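Side-chain contacts in cyclohexadienyl dehydratase (Synthetic construct, PDB 5JOS), which probably catalyses the dehydration, with loss of carbon dioxide, of prephenate to phenylpyruvate and of arogenate to phenylalanine, on a solute-binding-protein scaffold: residues A13-E18 against K82-M87; V27-D32 against G43-F48; S76-D81 against M212-D217. All blocks are in the same frame, centred on the assembly; numbering follows the deposited sequence.

Contact 1. Residues A13-E18 against K82-M87; sequences ASRLDE and KFDIAM
Arg15 and Asp84 turn their first side-chain bonds the same way: in each, CG is anti to the carbonyl carbon and lies beside the backbone N. A bend at chi3 of 63° then swings the arginine's end over to the aspartate, and NH2 of Arg15 donates to OD1 of Asp84 at 2.7 Å, a salt bridge whose N-H...O angle is 155°. OD1 accepts this bond through its anti lone pair, on the side away from OD2, and lies a little out of the guanidinium plane; the guanidinium and carboxylate planes are turned 47° from each other, and a single N-H joins them rather than a two-pronged, coplanar pair. Arg15 sits in the first turn of helix 15-22, which Ser14 and Asp17 start with a capping box: Asp17 N donates to Ser14 OG at 3.2 Å, and Ser14 N returns the bond to Asp17 OD2 at 3.1 Å. Across from it, Asp84 leads into strand 85-86, an outer strand of the three-stranded parallel sheet. The carboxylate has further mates, since Arg22 meets OD2 and Arg26 meets OD1. A leucine in place of Arg15 would probably leave OD1 of Asp84 relying on Arg26 and untie the first turn of the helix from residues 82-87. Arg15 NH1, 3.8 Å from Asp84 O, is buried here without a hydrogen-bond partner.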
loop_
_atom_site.group_PDB
_atom_site.type_symbol
_atom_site.label_atom_id
_atom_site.label_comp_id
_atom_site.label_asym_id
_atom_site.label_seq_id
_atom_site.Cartn_x
_atom_site.Cartn_y
_atom_site.Cartn_z
ATOM N N ALA A 13 -20.894 7.107 -25.047
ATOM C CA ALA A 13 -19.637 6.357 -25.016
ATOM C C ALA A 13 -18.814 6.907 -23.819
ATOM O O ALA A 13 -18.746 8.128 -23.580
ATOM C CB ALA A 13 -18.874 6.474 -26.354
ATOM N N SER A 14 -18.259 5.980 -23.041
ATOM C CA SER A 14 -17.475 6.265 -21.844
ATOM C C SER A 14 -16.009 5.939 -22.081
ATOM O O SER A 14 -15.635 5.342 -23.088
ATOM C CB SER A 14 -17.987 5.413 -20.685
ATOM O OG SER A 14 -17.884 4.016 -21.002
ATOM N N ARG A 15 -15.165 6.303 -21.131
ATOM C CA ARG A 15 -13.805 5.853 -21.164
ATOM C C ARG A 15 -13.735 4.329 -21.144
ATOM O O ARG A 15 -12.868 3.726 -21.769
ATOM C CB ARG A 15 -13.060 6.421 -19.959
ATOM C CG ARG A 15 -13.259 7.966 -19.715
ATOM C CD ARG A 15 -12.157 8.556 -18.797
ATOM N NE ARG A 15 -10.862 8.397 -19.504
ATOM C CZ ARG A 15 -10.051 7.330 -19.488
ATOM N NH1 ARG A 15 -10.266 6.275 -18.692
ATOM N NH2 ARG A 15 -8.977 7.351 -20.265
ATOM N N LEU A 16 -14.645 3.685 -20.414
ATOM C CA LEU A 16 -14.650 2.214 -20.398
ATOM C C LEU A 16 -14.867 1.653 -21.823
ATOM O O LEU A 16 -14.183 0.703 -22.271
ATOM C CB LEU A 16 -15.683 1.716 -19.389
ATOM C CG LEU A 16 -15.692 0.223 -19.149
ATOM C CD1 LEU A 16 -14.381 -0.316 -18.570
ATOM C CD2 LEU A 16 -16.824 -0.061 -18.193
ATOM N N ASP A 17 -15.724 2.316 -22.606
ATOM C CA ASP A 17 -15.847 1.929 -24.006
ATOM C C ASP A 17 -14.633 2.175 -24.853
ATOM O O ASP A 17 -14.374 1.323 -25.736
ATOM C CB ASP A 17 -16.989 2.634 -24.684
ATOM C CG ASP A 17 -18.282 2.185 -24.167
ATOM O OD1 ASP A 17 -18.533 0.964 -24.195
ATOM O OD2 ASP A 17 -19.031 3.031 -23.672
ATOM N N GLU A 18 -13.955 3.337 -24.650
ATOM C CA GLU A 18 -12.817 3.710 -25.451
ATOM C C GLU A 18 -11.781 2.623 -25.269
ATOM O O GLU A 18 -11.077 2.227 -26.198
ATOM C CB GLU A 18 -12.212 5.089 -24.996
ATOM N N LYS A 82 -2.837 10.909 -20.844
ATOM C CA LYS A 82 -1.689 10.050 -21.207
ATOM C C LYS A 82 -1.933 8.583 -20.920
ATOM O O LYS A 82 -1.240 7.738 -21.415
ATOM C CB LYS A 82 -0.439 10.478 -20.426
ATOM C CG LYS A 82 0.535 11.391 -21.137
ATOM C CD LYS A 82 -0.202 12.591 -21.670
ATOM C CE LYS A 82 0.418 13.128 -22.959
ATOM N NZ LYS A 82 1.796 13.636 -22.727
ATOM N N PHE A 83 -2.827 8.262 -20.001
ATOM C CA PHE A 83 -3.089 6.881 -19.627
ATOM C C PHE A 83 -4.447 6.832 -18.985
ATOM O O PHE A 83 -4.988 7.871 -18.674
ATOM C CB PHE A 83 -2.000 6.287 -18.717
ATOM C CG PHE A 83 -1.505 7.239 -17.636
ATOM C CD1 PHE A 83 -2.274 7.494 -16.537
ATOM C CD2 PHE A 83 -0.304 7.894 -17.786
ATOM C CE1 PHE A 83 -1.813 8.350 -15.534
ATOM C CE2 PHE A 83 0.184 8.727 -16.801
ATOM C CZ PHE A 83 -0.583 8.969 -15.684
ATOM N N ASP A 84 -5.000 5.650 -18.788
ATOM C CA ASP A 84 -6.385 5.533 -18.321
ATOM C C ASP A 84 -6.457 5.444 -16.812
ATOM O O ASP A 84 -7.477 5.757 -16.194
ATOM C CB ASP A 84 -6.971 4.247 -18.892
ATOM C CG ASP A 84 -7.003 4.247 -20.436
ATOM O OD1 ASP A 84 -7.577 5.185 -20.975
ATOM O OD2 ASP A 84 -6.388 3.382 -21.080
ATOM N N ILE A 85 -5.364 4.984 -16.192
ATOM C CA ILE A 85 -5.371 4.749 -14.783
ATOM C C ILE A 85 -3.905 4.713 -14.350
ATOM O O ILE A 85 -2.986 4.197 -15.084
ATOM C CB ILE A 85 -6.073 3.455 -14.474
ATOM C CG1 ILE A 85 -6.146 3.164 -12.975
ATOM C CG2 ILE A 85 -5.354 2.277 -15.123
ATOM C CD1 ILE A 85 -7.162 2.035 -12.639
ATOM N N ALA A 86 -3.671 5.257 -13.156
ATOM C CA ALA A 86 -2.357 5.184 -12.531
ATOM C C ALA A 86 -2.297 4.080 -11.489
ATOM O O ALA A 86 -3.087 4.105 -10.554
ATOM C CB ALA A 86 -2.008 6.501 -11.949
ATOM N N MET A 87 -1.355 3.130 -11.640
ATOM C CA MET A 87 -1.287 1.982 -10.769
ATOM C C MET A 87 0.166 1.840 -10.418
ATOM O O MET A 87 1.027 1.526 -11.298
ATOM C CB MET A 87 -1.750 0.728 -11.508
ATOM C CG MET A 87 -3.210 0.828 -11.931
ATOM S SD MET A 87 -3.854 -0.513 -12.821
ATOM C CE MET A 87 -4.306 -1.643 -11.535
#

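Contact 2. Residues V27-D32 against G43-F48; sequences VGTTGD and GQYTGF
Thr29 and Tyr45 meet where the central strand of the three-stranded parallel sheet, 24-29, runs out into a loop, and where strand 45-46 of the small antiparallel pair with 38-39 passes beside it; both belong to the family 3 solute-binding fold. The apolar part of the contact is carried by one methyl. CG2 of Thr29 comes to 3.6 Å from CE1 of Tyr45, and it also touches CD1 and CZ, approaching the ring obliquely while the two side chains reach toward each other from opposite directions. With OG1 of Thr29 anti to the backbone N (chi1 -157°), CG2 is left between the backbone N and the carbonyl carbon, facing the tyrosine, and the hydroxyl is turned to Met87 O and Ser37 OG. Gly31 adds its CA, which lies at the edge of the ring, 4.0 Å from Tyr45 CE1. A CB on that glycine would crowd CE1, and its positive phi of 68° also favours a residue without a side chain.

Further partners hold the aromatic ring: Arg39 makes a cation-pi contact with it, Phe66 meets it with the two planes about 40° apart, and Ile50 of helix 48-60 packs on Tyr45 as well as on Thr29.

The polar part runs through water and within the loop. No direct hydrogen bond joins the two segments; the loop after the strand is instead tied to itself, Thr30 OG1 donating to Asp32 OD1 at 2.7 Å from above the carboxylate plane. Across the contact, water 1 donates to Thr29 O at 2.8 Å and lies in the plane of the tyrosine ring, hydrogen-bonded to Tyr45 OH at 2.5 Å.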
loop_
_atom_site.group_PDB
_atom_site.type_symbol
_atom_site.label_atom_id
_atom_site.label_comp_id
_atom_site.label_asym_id
_atom_site.label_seq_id
_atom_site.Cartn_x
_atom_site.Cartn_y
_atom_site.Cartn_z
ATOM N N VAL A 27 -1.843 2.058 -18.538
ATOM C CA VAL A 27 -1.578 2.170 -17.140
ATOM C C VAL A 27 -0.348 3.048 -16.886
ATOM O O VAL A 27 0.761 2.751 -17.269
ATOM C CB VAL A 27 -1.298 0.794 -16.569
ATOM C CG1 VAL A 27 -0.907 0.928 -15.148
ATOM C CG2 VAL A 27 -2.526 -0.097 -16.667
ATOM N N GLY A 28 -0.579 4.175 -16.265
ATOM C CA GLY A 28 0.491 5.023 -15.903
ATOM C C GLY A 28 1.227 4.481 -14.680
ATOM O O GLY A 28 0.622 4.126 -13.685
ATOM N N THR A 29 2.547 4.448 -14.742
ATOM C CA THR A 29 3.315 3.936 -13.597
ATOM C C THR A 29 4.712 4.543 -13.577
ATOM O O THR A 29 5.275 4.891 -14.644
ATOM C CB THR A 29 3.279 2.387 -13.613
ATOM O OG1 THR A 29 3.521 1.869 -12.295
ATOM C CG2 THR A 29 4.323 1.864 -14.596
ATOM N N THR A 30 5.319 4.667 -12.382
ATOM C CA THR A 30 6.637 5.354 -12.279
ATOM C C THR A 30 7.820 4.448 -12.425
ATOM O O THR A 30 8.851 4.907 -12.882
ATOM C CB THR A 30 6.774 6.184 -10.995
ATOM O OG1 THR A 30 6.705 5.346 -9.819
ATOM C CG2 THR A 30 5.627 7.171 -10.946
ATOM N N GLY A 31 7.728 3.160 -12.074
ATOM C CA GLY A 31 8.914 2.286 -12.230
ATOM C C GLY A 31 10.078 2.618 -11.292
ATOM O O GLY A 31 11.179 2.151 -11.485
ATOM N N ASP A 32 9.814 3.410 -10.259
ATOM C CA ASP A 32 10.853 3.811 -9.302
ATOM C C ASP A 32 10.463 3.591 -7.853
ATOM O O ASP A 32 11.024 4.209 -6.948
ATOM C CB ASP A 32 11.225 5.274 -9.546
ATOM C CG ASP A 32 10.083 6.240 -9.239
ATOM O OD1 ASP A 32 9.061 5.827 -8.692
ATOM O OD2 ASP A 32 10.234 7.441 -9.521
ATOM N N GLY A 43 15.112 -4.533 -17.113
ATOM C CA GLY A 43 14.497 -3.226 -17.265
ATOM C C GLY A 43 13.079 -3.368 -17.795
ATOM O O GLY A 43 12.546 -2.452 -18.414
ATOM N N GLN A 44 12.458 -4.525 -17.578
ATOM C CA GLN A 44 11.001 -4.661 -17.745
ATOM C C GLN A 44 10.318 -4.283 -16.424
ATOM O O GLN A 44 10.897 -4.467 -15.347
ATOM C CB GLN A 44 10.645 -6.121 -17.954
ATOM C CG GLN A 44 11.184 -6.762 -19.222
ATOM C CD GLN A 44 10.950 -5.871 -20.420
ATOM O OE1 GLN A 44 11.897 -5.322 -20.984
ATOM N NE2 GLN A 44 9.681 -5.678 -20.784
ATOM N N TYR A 45 9.034 -3.957 -16.491
ATOM C CA TYR A 45 8.294 -3.579 -15.311
ATOM C C TYR A 45 7.989 -4.767 -14.428
ATOM O O TYR A 45 7.605 -5.822 -14.893
ATOM C CB TYR A 45 6.976 -2.913 -15.666
ATOM C CG TYR A 45 7.150 -1.524 -16.145
ATOM C CD1 TYR A 45 7.442 -0.503 -15.256
ATOM C CD2 TYR A 45 7.060 -1.208 -17.501
ATOM C CE1 TYR A 45 7.637 0.805 -15.696
ATOM C CE2 TYR A 45 7.198 0.111 -17.939
ATOM C CZ TYR A 45 7.486 1.118 -17.018
ATOM O OH TYR A 45 7.615 2.440 -17.447
ATOM N N THR A 46 8.168 -4.579 -13.135
ATOM C CA THR A 46 7.888 -5.613 -12.170
ATOM C C THR A 46 7.330 -4.967 -10.897
ATOM O O THR A 46 7.581 -3.778 -10.626
ATOM C CB THR A 46 9.122 -6.496 -11.944
ATOM O OG1 THR A 46 8.791 -7.549 -11.062
ATOM C CG2 THR A 46 10.318 -5.775 -11.301
ATOM N N GLY A 47 6.539 -5.751 -10.164
ATOM C CA GLY A 47 6.041 -5.334 -8.880
ATOM C C GLY A 47 4.599 -5.711 -8.622
ATOM O O GLY A 47 3.870 -6.159 -9.515
ATOM N N PHE A 48 4.188 -5.437 -7.393
ATOM C CA PHE A 48 2.823 -5.645 -6.938
ATOM C C PHE A 48 1.746 -5.084 -7.877
ATOM O O PHE A 48 0.822 -5.801 -8.268
ATOM C CB PHE A 48 2.735 -5.005 -5.535
ATOM C CG PHE A 48 1.428 -5.196 -4.780
ATOM C CD1 PHE A 48 0.302 -4.464 -5.106
ATOM C CD2 PHE A 48 1.394 -5.936 -3.638
ATOM C CE1 PHE A 48 -0.860 -4.571 -4.360
ATOM C CE2 PHE A 48 0.221 -6.074 -2.886
ATOM C CZ PHE A 48 -0.905 -5.396 -3.258
HETATM O O HOH W 1 7.762 4.096 -15.577
#

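Contact 3. Residues S76-D81 against M212-D217; sequences SDLQAD and MMPKGD
Leu78, on the last turn of helix 74-79, points its isobutyl fork at the end of strand 205-213, the middle strand of a three-stranded antiparallel sheet, and the two methyls of the fork divide the work. CG stands anti to the backbone N (chi1 179°), which carries the branch point straight off the helix toward residues 212-214. CD1 goes to the proline: it lies 3.7 Å from CD of Pro214, and the two side chains cross at about a right angle, and the leucine meets the ring at the carbon next to its nitrogen. CD2 goes to Met212 and to the strand backbone. It rests 4.0 Å from CE of Met212, whose chain bends at chi3 (45°) so that CG and CE both come within touch of the leucine methyl.

The side chain of Met213 sets out from the other side of the strand, as alternation along a strand requires, and packs on Phe220, Leu221 and Val224 of helix 218-233. Met212, on the leucine's side, also touches Leu74 and Met75, earlier on the same helix as Leu78, and Phe102 on the neighbouring strand. The strand end is thus wedged between two helices, one against each of these successive methionines.

Just past Leu78 the helix closes with a Schellman motif: Asp81, with positive phi, is its C-prime residue, Lys82 N reaches back to Asp77 O, and Asp81 N bonds Leu78 O at 3.1 Å. The leucine therefore contributes to both features, its carbonyl to the helix end and its side chain to the strand. Its CD2 also lies over the peptide that follows Met213, 3.8 Å from Met213 O.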
loop_
_atom_site.group_PDB
_atom_site.type_symbol
_atom_site.label_atom_id
_atom_site.label_comp_id
_atom_site.label_asym_id
_atom_site.label_seq_id
_atom_site.Cartn_x
_atom_site.Cartn_y
_atom_site.Cartn_z
ATOM N N SER A 76 -0.485 15.858 -13.942
ATOM C CA SER A 76 -0.771 16.531 -15.226
ATOM C C SER A 76 -0.859 15.510 -16.356
ATOM O O SER A 76 -1.716 15.658 -17.217
ATOM C CB SER A 76 0.219 17.678 -15.537
ATOM O OG SER A 76 1.486 17.122 -15.549
ATOM N N ASP A 77 -0.023 14.465 -16.353
ATOM C CA ASP A 77 -0.183 13.367 -17.308
ATOM C C ASP A 77 -1.568 12.754 -17.224
ATOM O O ASP A 77 -2.259 12.541 -18.228
ATOM C CB ASP A 77 0.841 12.257 -17.099
ATOM C CG ASP A 77 2.207 12.678 -17.519
ATOM O OD1 ASP A 77 2.333 13.768 -18.107
ATOM O OD2 ASP A 77 3.174 11.992 -17.173
ATOM N N LEU A 78 -2.015 12.506 -16.008
ATOM C CA LEU A 78 -3.346 11.945 -15.856
ATOM C C LEU A 78 -4.388 12.899 -16.441
ATOM O O LEU A 78 -5.281 12.486 -17.161
ATOM C CB LEU A 78 -3.656 11.696 -14.388
ATOM C CG LEU A 78 -5.062 11.109 -14.122
ATOM C CD1 LEU A 78 -5.162 9.752 -14.769
ATOM C CD2 LEU A 78 -5.420 10.960 -12.667
ATOM N N GLN A 79 -4.294 14.193 -16.140
ATOM C CA GLN A 79 -5.312 15.102 -16.649
ATOM C C GLN A 79 -5.298 15.303 -18.166
ATOM O O GLN A 79 -6.319 15.696 -18.727
ATOM C CB GLN A 79 -5.171 16.455 -16.014
ATOM C CG GLN A 79 -5.759 16.472 -14.632
ATOM C CD GLN A 79 -5.372 17.740 -13.922
ATOM O OE1 GLN A 79 -4.400 17.752 -13.179
ATOM N NE2 GLN A 79 -6.077 18.830 -14.205
ATOM N N ALA A 80 -4.118 15.146 -18.771
ATOM C CA ALA A 80 -3.902 15.260 -20.170
ATOM C C ALA A 80 -4.119 13.906 -20.870
ATOM O O ALA A 80 -3.776 13.753 -22.026
ATOM C CB ALA A 80 -2.508 15.756 -20.450
ATOM N N ASP A 81 -4.751 12.969 -20.203
ATOM C CA ASP A 81 -5.195 11.729 -20.824
ATOM C C ASP A 81 -4.006 10.899 -21.484
ATOM O O ASP A 81 -4.170 10.265 -22.555
ATOM C CB ASP A 81 -6.335 12.084 -21.829
ATOM C CG ASP A 81 -7.039 10.880 -22.369
ATOM O OD1 ASP A 81 -7.128 9.808 -21.696
ATOM O OD2 ASP A 81 -7.457 10.992 -23.517
ATOM N N MET A 212 -5.586 5.511 -9.350
ATOM C CA MET A 212 -5.990 6.852 -9.644
ATOM C C MET A 212 -6.503 6.975 -11.047
ATOM O O MET A 212 -5.831 6.558 -11.985
ATOM C CB MET A 212 -4.776 7.744 -9.496
ATOM C CG MET A 212 -5.075 9.131 -9.037
ATOM S SD MET A 212 -3.672 10.241 -8.707
ATOM C CE MET A 212 -2.555 10.047 -10.041
ATOM N N MET A 213 -7.697 7.548 -11.178
ATOM C CA MET A 213 -8.431 7.665 -12.446
ATOM C C MET A 213 -8.816 9.130 -12.759
ATOM O O MET A 213 -8.987 9.934 -11.819
ATOM C CB MET A 213 -9.737 6.804 -12.365
ATOM C CG MET A 213 -9.437 5.339 -12.628
ATOM S SD MET A 213 -10.705 4.120 -12.188
ATOM C CE MET A 213 -10.377 4.160 -10.480
ATOM N N PRO A 214 -8.941 9.493 -14.040
ATOM C CA PRO A 214 -9.382 10.884 -14.305
ATOM C C PRO A 214 -10.795 11.075 -13.808
ATOM O O PRO A 214 -11.599 10.180 -13.817
ATOM C CB PRO A 214 -9.289 11.024 -15.828
ATOM C CG PRO A 214 -9.343 9.629 -16.335
ATOM C CD PRO A 214 -8.712 8.753 -15.294
ATOM N N LYS A 215 -11.054 12.232 -13.241
ATOM C CA LYS A 215 -12.395 12.607 -12.768
ATOM C C LYS A 215 -13.523 12.527 -13.787
ATOM O O LYS A 215 -13.374 12.791 -15.003
ATOM C CB LYS A 215 -12.384 14.020 -12.193
ATOM C CG LYS A 215 -12.009 14.124 -10.705
ATOM C CD LYS A 215 -12.161 15.601 -10.360
ATOM C CE LYS A 215 -12.704 15.853 -8.984
ATOM N NZ LYS A 215 -11.756 15.288 -8.029
ATOM N N GLY A 216 -14.693 12.196 -13.279
ATOM C CA GLY A 216 -15.915 12.226 -14.136
ATOM C C GLY A 216 -16.255 10.994 -14.942
ATOM O O GLY A 216 -17.115 11.042 -15.803
ATOM N N ASP A 217 -15.561 9.858 -14.767
ATOM C CA ASP A 217 -16.061 8.645 -15.452
ATOM C C ASP A 217 -16.457 7.668 -14.419
ATOM O O ASP A 217 -15.587 6.792 -13.977
ATOM C CB ASP A 217 -15.088 8.040 -16.478
ATOM C CG ASP A 217 -15.837 7.128 -17.520
ATOM O OD1 ASP A 217 -16.041 5.886 -17.319
ATOM O OD2 ASP A 217 -16.309 7.678 -18.552
#

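Contacts 1 and 3 lie close together, their centres about 8 Å apart, and both are buried; contact 2, about 18 Å from contact 1 between centres, is only partly so. Residues 82-87 join all three: backbone hydrogen bonds run from Gly28 N of contact 2 to Ile85 O and from Ala86 N to Met212 O of contact 3. Their chemistry differs. Contact 1 is ionic, tying the N-terminal helix to the start of a strand; contact 3 is apolar, laying a helix end against a strand end; contact 2 combines a methyl-to-ring touch with a bridging water. Contacts 2 and 3 do not touch, their nearest atoms being about 7 Å apart.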